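Side-chain contacts in CRISPR-associated endoribonuclease Cas2 2 (Sulfolobus solfataricus, PDB 3EXC), which acts as a single-strand-specific RNA endonuclease of the CRISPR antiviral system, working as a homodimer that also joins a Cas1 homodimer: residues Val12-Asp15 with Ser16-Asn19; Leu50-Val53 with Val54-Val58; Ile68-Ile72 with Arg73-Arg77. The protein carries 2 engineered substitutions. All blocks are in the same frame, centred on the assembly; numbering follows the deposited sequence.

The three contacts follow one another along the chain of a ferredoxin-like subunit. Contact 1 starts helix 15-27 just after strand 5-11, contact 2 runs through the last turns of helix 47-57, and contact 3 turns the end of strand 64-70 into helix 72-76. Contacts 1 and 2 touch, with centres about 13 Å apart: Lys17 CD lies 3.2 Å from Ile57 O, and Val12 packs on Val58. Contact 3 lies on the other side of the chain's centre, about 27 Å from contact 1 and 23 Å from contact 2, centre to centre. Contact 1 thus lies by the predicted magnesium ligand Asp11, while contacts 2 and 3 both contribute to the dimer interface.

Contact 1: residues Val12-Asp15 with Ser16-Asn19; sequences VSDD and SKRN
Asp15 and Arg18 are joined by a salt bridge in which OD2 of Asp15 lies 2.6 Å from NH2 of Arg18. The carboxylate oxygen arrives at the edge of the guanidinium, near its plane, while the two flat groups are turned 70° against each other, a one-pronged pairing. Arg18 gets there because its CG stands anti to the backbone N (chi1 177°) and the chain then bends at chi3, folding the guanidinium back over the residues that precede the helix. The carbonyl oxygen of Val12 also lies at the edge of this group, but the modelled approach is too close for a bond to be inferred.

Asp14 is the N-cap. Its OD1 accepts from Ser16 N at 3.0 Å, the donor standing 46° above the carboxylate plane, and its own carbonyl O takes the first helical bond from Arg18 N at 2.9 Å, a fairly straight one. The side chain of Lys17 crosses that of Asp14 at about a right angle, CE lying 3.7 Å from OD2; the ammonium NZ stays 4.1 Å from the same oxygen, beyond a salt bridge though probably still attractive. From the strand side, CG1 of Val12 reaches CB of Lys17 at 3.8 Å.

This N-terminal cap follows the predicted magnesium ligand Asp11 at the end of strand 5-11. Ser13 N is hydrogen-bonded to Asp63 OD1, and Val12 rests on Val58 and Asp63, so the turn leading into helix 15-27 is tied to the loop between helix 47-57 and strand 64-70.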
loop_
_atom_site.group_PDB
_atom_site.type_symbol
_atom_site.label_atom_id
_atom_site.label_comp_id
_atom_site.label_asym_id
_atom_site.label_seq_id
_atom_site.Cartn_x
_atom_site.Cartn_y
_atom_site.Cartn_z
ATOM N N VAL A 12 5.927 -8.754 -3.841
ATOM C CA VAL A 12 6.164 -9.862 -4.684
ATOM C C VAL A 12 7.671 -10.058 -4.823
ATOM O O VAL A 12 8.321 -9.210 -5.420
ATOM C CB VAL A 12 5.548 -9.626 -6.067
ATOM C CG1 VAL A 12 6.022 -10.680 -7.019
ATOM C CG2 VAL A 12 4.002 -9.638 -5.957
ATOM N N SER A 13 8.218 -11.152 -4.268
ATOM C CA SER A 13 9.679 -11.416 -4.334
ATOM C C SER A 13 10.286 -11.556 -5.731
ATOM O O SER A 13 11.195 -10.804 -6.051
ATOM C CB SER A 13 10.118 -12.574 -3.426
ATOM O OG SER A 13 10.253 -12.061 -2.097
ATOM N N ASP A 14 9.801 -12.483 -6.553
ATOM C CA ASP A 14 10.305 -12.626 -7.949
ATOM C C ASP A 14 10.106 -11.352 -8.857
ATOM O O ASP A 14 8.974 -10.996 -9.232
ATOM C CB ASP A 14 9.668 -13.877 -8.563
ATOM C CG ASP A 14 10.211 -14.224 -9.921
ATOM O OD1 ASP A 14 10.952 -13.436 -10.538
ATOM O OD2 ASP A 14 9.893 -15.337 -10.389
ATOM N N ASP A 15 11.217 -10.678 -9.194
ATOM C CA ASP A 15 11.271 -9.510 -10.119
ATOM C C ASP A 15 10.336 -9.629 -11.327
ATOM O O ASP A 15 9.667 -8.676 -11.725
ATOM C CB ASP A 15 12.712 -9.311 -10.665
ATOM C CG ASP A 15 13.436 -8.083 -10.080
ATOM O OD1 ASP A 15 14.439 -7.622 -10.697
ATOM O OD2 ASP A 15 13.024 -7.587 -9.008
ATOM N N SER A 16 10.316 -10.808 -11.914
ATOM C CA SER A 16 9.562 -11.050 -13.105
ATOM C C SER A 16 8.053 -11.169 -12.856
ATOM O O SER A 16 7.249 -10.701 -13.659
ATOM C CB SER A 16 10.134 -12.302 -13.734
ATOM O OG SER A 16 9.239 -12.766 -14.701
ATOM N N LYS A 17 7.675 -11.792 -11.740
ATOM C CA LYS A 17 6.282 -11.860 -11.334
ATOM C C LYS A 17 5.769 -10.488 -10.975
ATOM O O LYS A 17 4.630 -10.177 -11.296
ATOM C CB LYS A 17 6.062 -12.788 -10.135
ATOM C CG LYS A 17 6.260 -14.272 -10.416
ATOM C CD LYS A 17 5.710 -15.072 -9.255
ATOM C CE LYS A 17 6.697 -16.120 -8.745
ATOM N NZ LYS A 17 6.560 -17.434 -9.421
ATOM N N ARG A 18 6.596 -9.673 -10.321
ATOM C CA ARG A 18 6.180 -8.310 -9.988
ATOM C C ARG A 18 5.741 -7.492 -11.212
ATOM O O ARG A 18 4.731 -6.811 -11.179
ATOM C CB ARG A 18 7.214 -7.514 -9.167
ATOM C CG ARG A 18 6.798 -6.025 -8.859
ATOM C CD ARG A 18 7.501 -5.370 -7.648
ATOM N NE ARG A 18 8.921 -5.515 -7.891
ATOM C CZ ARG A 18 9.617 -6.608 -7.559
ATOM N NH1 ARG A 18 9.000 -7.589 -6.919
ATOM N NH2 ARG A 18 10.916 -6.729 -7.840
ATOM N N ASN A 19 6.454 -7.540 -12.324
ATOM C CA ASN A 19 5.930 -6.713 -13.393
ATOM C C ASN A 19 4.910 -7.349 -14.301
ATOM O O ASN A 19 4.167 -6.612 -14.936
ATOM C CB ASN A 19 7.016 -6.061 -14.193
ATOM C CG ASN A 19 8.131 -6.953 -14.432
ATOM O OD1 ASN A 19 9.186 -6.507 -14.870
ATOM N ND2 ASN A 19 7.939 -8.245 -14.148
#

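Contact 2: residues Leu50-Val53 with Val54-Val58; sequences LVRV and VKLIV
Residues Leu50-Val53 and Val54-Val58 form the final turns of one alpha helix, in which Val54 N, Lys55 N, Leu56 N and Ile57 N each bond to the carbonyl four residues earlier; the Lys55 N to Val51 O bond, 2.9 Å long with an N-H...O angle of 173°, is nearly straight.

Two pairs of side chains run alongside each other, both with a spacing of four residues. CG1 of Val53 touches CD1 of Ile57 at 3.8 Å, the two side chains pointing the same way. In Ile57, chi1 of -71° sets CG1 beside the backbone N, and the extended chi2 then carries CD1 back to that methyl and 3.6 Å from Val53 O. Lys55 likewise lies beside Val51: its CE meets Val51 CG1 at 3.7 Å, an aliphatic contact made before the chain bends at chi4 to place the amine. On the buried side, CD1 of Leu50 and CG2 of Val54 are more loosely apposed at 4.4 Å, while Val54 CG2 sits 3.4 Å from Leu50 O. At the helix end, Val53 O takes a weak second bond from Leu56 N, and Val54 O accepts from both Ile57 N and Val58 N, Val58 being the first residue to leave helical geometry.

Such i to i+4 packing lets this helix of the ferredoxin-like fold face several neighbours. Val53 and Ile57 meet Asn24 of helix 15-27; Leu50 and Val54 fill the space between that helix and strand 64-70; and Val51, Val54 and Val58 pack on Ile79 and Ile81 of the second subunit.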
loop_
_atom_site.group_PDB
_atom_site.type_symbol
_atom_site.label_atom_id
_atom_site.label_comp_id
_atom_site.label_asym_id
_atom_site.label_seq_id
_atom_site.Cartn_x
_atom_site.Cartn_y
_atom_site.Cartn_z
ATOM N N LEU A 50 -10.128 -9.658 -10.675
ATOM C CA LEU A 50 -8.996 -9.097 -9.951
ATOM C C LEU A 50 -8.332 -10.142 -9.031
ATOM O O LEU A 50 -7.126 -10.373 -9.105
ATOM C CB LEU A 50 -9.392 -7.840 -9.157
ATOM C CG LEU A 50 -8.275 -7.197 -8.360
ATOM C CD1 LEU A 50 -7.215 -6.800 -9.324
ATOM C CD2 LEU A 50 -8.791 -5.961 -7.625
ATOM N N VAL A 51 -9.116 -10.785 -8.186
ATOM C CA VAL A 51 -8.570 -11.764 -7.290
ATOM C C VAL A 51 -7.961 -12.925 -8.062
ATOM O O VAL A 51 -6.851 -13.355 -7.725
ATOM C CB VAL A 51 -9.634 -12.222 -6.274
ATOM C CG1 VAL A 51 -9.162 -13.394 -5.444
ATOM C CG2 VAL A 51 -10.023 -11.043 -5.358
ATOM N N ARG A 52 -8.645 -13.413 -9.101
ATOM C CA ARG A 52 -8.126 -14.533 -9.899
ATOM C C ARG A 52 -6.791 -14.111 -10.526
ATOM O O ARG A 52 -5.798 -14.810 -10.426
ATOM C CB ARG A 52 -9.144 -14.995 -10.944
ATOM C CG ARG A 52 -9.419 -16.531 -10.975
ATOM C CD ARG A 52 -9.628 -17.093 -12.419
ATOM N NE ARG A 52 -9.964 -16.094 -13.489
ATOM C CZ ARG A 52 -10.339 -16.405 -14.756
ATOM N NH1 ARG A 52 -10.615 -15.430 -15.621
ATOM N NH2 ARG A 52 -10.443 -17.695 -15.168
ATOM N N VAL A 53 -6.713 -12.934 -11.113
ATOM C CA VAL A 53 -5.446 -12.477 -11.680
ATOM C C VAL A 53 -4.304 -12.465 -10.685
ATOM O O VAL A 53 -3.212 -12.980 -10.954
ATOM C CB VAL A 53 -5.597 -11.059 -12.243
ATOM C CG1 VAL A 53 -4.226 -10.284 -12.344
ATOM C CG2 VAL A 53 -6.385 -11.093 -13.540
ATOM N N VAL A 54 -4.530 -11.854 -9.529
ATOM C CA VAL A 54 -3.489 -11.782 -8.560
ATOM C C VAL A 54 -3.071 -13.184 -8.162
ATOM O O VAL A 54 -1.907 -13.497 -8.179
ATOM C CB VAL A 54 -3.961 -10.964 -7.340
ATOM C CG1 VAL A 54 -2.959 -11.111 -6.217
ATOM C CG2 VAL A 54 -4.150 -9.489 -7.720
ATOM N N LYS A 55 -4.024 -14.047 -7.816
ATOM C CA LYS A 55 -3.665 -15.427 -7.372
ATOM C C LYS A 55 -2.840 -16.237 -8.415
ATOM O O LYS A 55 -1.934 -17.026 -8.054
ATOM C CB LYS A 55 -4.901 -16.251 -6.978
ATOM C CG LYS A 55 -5.663 -15.809 -5.715
ATOM C CD LYS A 55 -6.815 -16.812 -5.417
ATOM C CE LYS A 55 -7.535 -16.393 -4.130
ATOM N NZ LYS A 55 -6.839 -16.823 -2.838
ATOM N N LEU A 56 -3.151 -16.040 -9.694
ATOM C CA LEU A 56 -2.515 -16.827 -10.750
ATOM C C LEU A 56 -1.089 -16.338 -10.935
ATOM O O LEU A 56 -0.209 -17.132 -11.261
ATOM C CB LEU A 56 -3.313 -16.732 -12.035
ATOM C CG LEU A 56 -4.706 -17.399 -12.100
ATOM C CD1 LEU A 56 -5.489 -17.142 -13.388
ATOM C CD2 LEU A 56 -4.639 -18.902 -11.935
ATOM N N ILE A 57 -0.834 -15.060 -10.671
ATOM C CA ILE A 57 0.482 -14.498 -10.961
ATOM C C ILE A 57 1.458 -14.635 -9.792
ATOM O O ILE A 57 2.622 -14.929 -9.986
ATOM C CB ILE A 57 0.401 -12.974 -11.371
ATOM C CG1 ILE A 57 -0.232 -12.839 -12.762
ATOM C CG2 ILE A 57 1.843 -12.314 -11.382
ATOM C CD1 ILE A 57 -0.698 -11.406 -13.048
ATOM N N VAL A 58 1.011 -14.330 -8.580
ATOM C CA VAL A 58 1.969 -14.275 -7.503
ATOM C C VAL A 58 2.186 -15.684 -6.945
ATOM O O VAL A 58 1.316 -16.566 -7.129
ATOM C CB VAL A 58 1.498 -13.324 -6.371
ATOM C CG1 VAL A 58 1.208 -11.913 -6.977
ATOM C CG2 VAL A 58 0.309 -13.928 -5.599
#

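Contact 3: residues Ile68-Ile72 with Arg73-Arg77; sequences IPLGI and RDWER
The step from strand 64-70 into the short helix 72-76 carries the N3-to-N-cap half of a capping box, with Gly71 at the N-cap position and Asp74 at N3. Gly71 N donates to OD2 of Asp74 at 3.2 Å, with an N-H...O angle of 148°; the donor meets the oxygen on its anti side, 28° out of the carboxylate plane. Having CG anti to its carbonyl carbon (chi1 -58°) brings the carboxylate of Asp74 back to the NH of Gly71. Gly71 O in turn accepts from Trp75 N at 3.1 Å, so both the NH and the carbonyl of the N-cap residue are held by the first turn.

Around this core, Ile72 and Glu76 pass each other at a slant, Ile72 CD1 lying 3.9 Å from Glu76 OE2. The same methyl stands near the plane of the Trp75 ring, at its edge, 4.4 Å from the ring atom CD1. The other carboxylate oxygen, Glu76 OE1, takes a 2.8 Å bond from Arg73 NH2, forming a salt bridge along the outer side of the helix. Leu70 CD1 adds an apolar touch to Trp75 CB at 4.3 Å.

Leu70 and Trp75 both cover Leu7 of strand 5-11, Trp75 making cation-pi contacts with Lys5 and Arg78. Asp74 OD2 lies close to Asp74 OD2 of the second subunit, an approach that would probably be repulsive if both are charged, and Leu70 and Trp75 pack on Ile68 in the strand of that subunit.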
loop_
_atom_site.group_PDB
_atom_site.type_symbol
_atom_site.label_atom_id
_atom_site.label_comp_id
_atom_site.label_asym_id
_atom_site.label_seq_id
_atom_site.Cartn_x
_atom_site.Cartn_y
_atom_site.Cartn_z
ATOM N N ILE A 68 -7.793 -3.717 -0.966
ATOM C CA ILE A 68 -8.395 -2.931 0.098
ATOM C C ILE A 68 -9.422 -1.967 -0.484
ATOM O O ILE A 68 -9.050 -1.127 -1.279
ATOM C CB ILE A 68 -7.343 -2.085 0.801
ATOM C CG1 ILE A 68 -6.282 -3.005 1.456
ATOM C CG2 ILE A 68 -8.017 -1.257 1.936
ATOM C CD1 ILE A 68 -5.060 -2.285 1.864
ATOM N N PRO A 69 -10.720 -2.102 -0.104
ATOM C CA PRO A 69 -11.754 -1.129 -0.555
ATOM C C PRO A 69 -11.661 0.164 0.246
ATOM O O PRO A 69 -11.350 0.099 1.434
ATOM C CB PRO A 69 -13.085 -1.843 -0.202
ATOM C CG PRO A 69 -12.698 -2.742 1.029
ATOM C CD PRO A 69 -11.264 -3.165 0.782
ATOM N N LEU A 70 -11.838 1.330 -0.372
ATOM C CA LEU A 70 -12.045 2.521 0.407
ATOM C C LEU A 70 -13.015 3.462 -0.224
ATOM O O LEU A 70 -13.322 3.293 -1.368
ATOM C CB LEU A 70 -10.762 3.217 0.702
ATOM C CG LEU A 70 -9.854 3.608 -0.414
ATOM C CD1 LEU A 70 -8.691 4.163 0.320
ATOM C CD2 LEU A 70 -9.493 2.393 -1.152
ATOM N N GLY A 71 -13.579 4.367 0.551
ATOM C CA GLY A 71 -14.556 5.311 0.004
ATOM C C GLY A 71 -13.758 6.365 -0.756
ATOM O O GLY A 71 -12.573 6.644 -0.490
ATOM N N ILE A 72 -14.400 6.965 -1.716
ATOM C CA ILE A 72 -13.805 8.018 -2.505
ATOM C C ILE A 72 -13.254 9.147 -1.611
ATOM O O ILE A 72 -12.164 9.650 -1.875
ATOM C CB ILE A 72 -14.857 8.513 -3.582
ATOM C CG1 ILE A 72 -14.294 9.654 -4.441
ATOM C CG2 ILE A 72 -16.133 8.978 -2.934
ATOM C CD1 ILE A 72 -12.888 9.224 -5.195
ATOM N N ARG A 73 -13.991 9.569 -0.573
ATOM C CA ARG A 73 -13.552 10.687 0.249
ATOM C C ARG A 73 -12.319 10.314 1.071
ATOM O O ARG A 73 -11.480 11.164 1.271
ATOM C CB ARG A 73 -14.671 11.241 1.139
ATOM C CG ARG A 73 -15.745 11.945 0.341
ATOM C CD ARG A 73 -15.252 13.281 -0.335
ATOM N NE ARG A 73 -14.783 14.269 0.656
ATOM C CZ ARG A 73 -13.593 14.869 0.655
ATOM N NH1 ARG A 73 -13.314 15.706 1.625
ATOM N NH2 ARG A 73 -12.686 14.648 -0.300
ATOM N N ASP A 74 -12.206 9.061 1.536
ATOM C CA ASP A 74 -10.983 8.615 2.221
ATOM C C ASP A 74 -9.792 8.656 1.273
ATOM O O ASP A 74 -8.696 9.042 1.657
ATOM C CB ASP A 74 -11.055 7.124 2.647
ATOM C CG ASP A 74 -12.227 6.812 3.559
ATOM O OD1 ASP A 74 -12.476 7.670 4.484
ATOM O OD2 ASP A 74 -12.895 5.684 3.334
ATOM N N TRP A 75 -9.959 8.210 0.035
ATOM C CA TRP A 75 -8.844 8.279 -0.912
ATOM C C TRP A 75 -8.432 9.756 -1.185
ATOM O O TRP A 75 -7.245 10.164 -1.184
ATOM C CB TRP A 75 -9.322 7.645 -2.195
ATOM C CG TRP A 75 -8.350 7.850 -3.300
ATOM C CD1 TRP A 75 -8.554 8.553 -4.463
ATOM C CD2 TRP A 75 -7.004 7.363 -3.344
ATOM N NE1 TRP A 75 -7.393 8.524 -5.242
ATOM C CE2 TRP A 75 -6.439 7.795 -4.577
ATOM C CE3 TRP A 75 -6.205 6.630 -2.437
ATOM C CZ2 TRP A 75 -5.121 7.520 -4.928
ATOM C CZ3 TRP A 75 -4.897 6.327 -2.794
ATOM C CH2 TRP A 75 -4.362 6.791 -4.019
ATOM N N GLU A 76 -9.452 10.579 -1.425
ATOM C CA GLU A 76 -9.237 12.020 -1.650
ATOM C C GLU A 76 -8.469 12.694 -0.519
ATOM O O GLU A 76 -7.670 13.540 -0.755
ATOM C CB GLU A 76 -10.585 12.720 -1.898
ATOM C CG GLU A 76 -11.008 12.360 -3.273
ATOM C CD GLU A 76 -12.290 13.029 -3.708
ATOM O OE1 GLU A 76 -13.074 13.517 -2.847
ATOM O OE2 GLU A 76 -12.523 13.081 -4.950
ATOM N N ARG A 77 -8.721 12.313 0.710
ATOM C CA ARG A 77 -8.073 12.939 1.804
ATOM C C ARG A 77 -6.778 12.266 2.169
ATOM O O ARG A 77 -6.241 12.573 3.178
ATOM C CB ARG A 77 -8.976 12.933 3.030
ATOM C CG ARG A 77 -10.277 13.725 2.803
ATOM C CD ARG A 77 -10.821 14.327 4.126
ATOM N NE ARG A 77 -10.036 15.559 4.378
ATOM C CZ ARG A 77 -9.200 15.772 5.424
ATOM N NH1 ARG A 77 -8.538 16.902 5.495
ATOM N NH2 ARG A 77 -9.064 14.915 6.415
#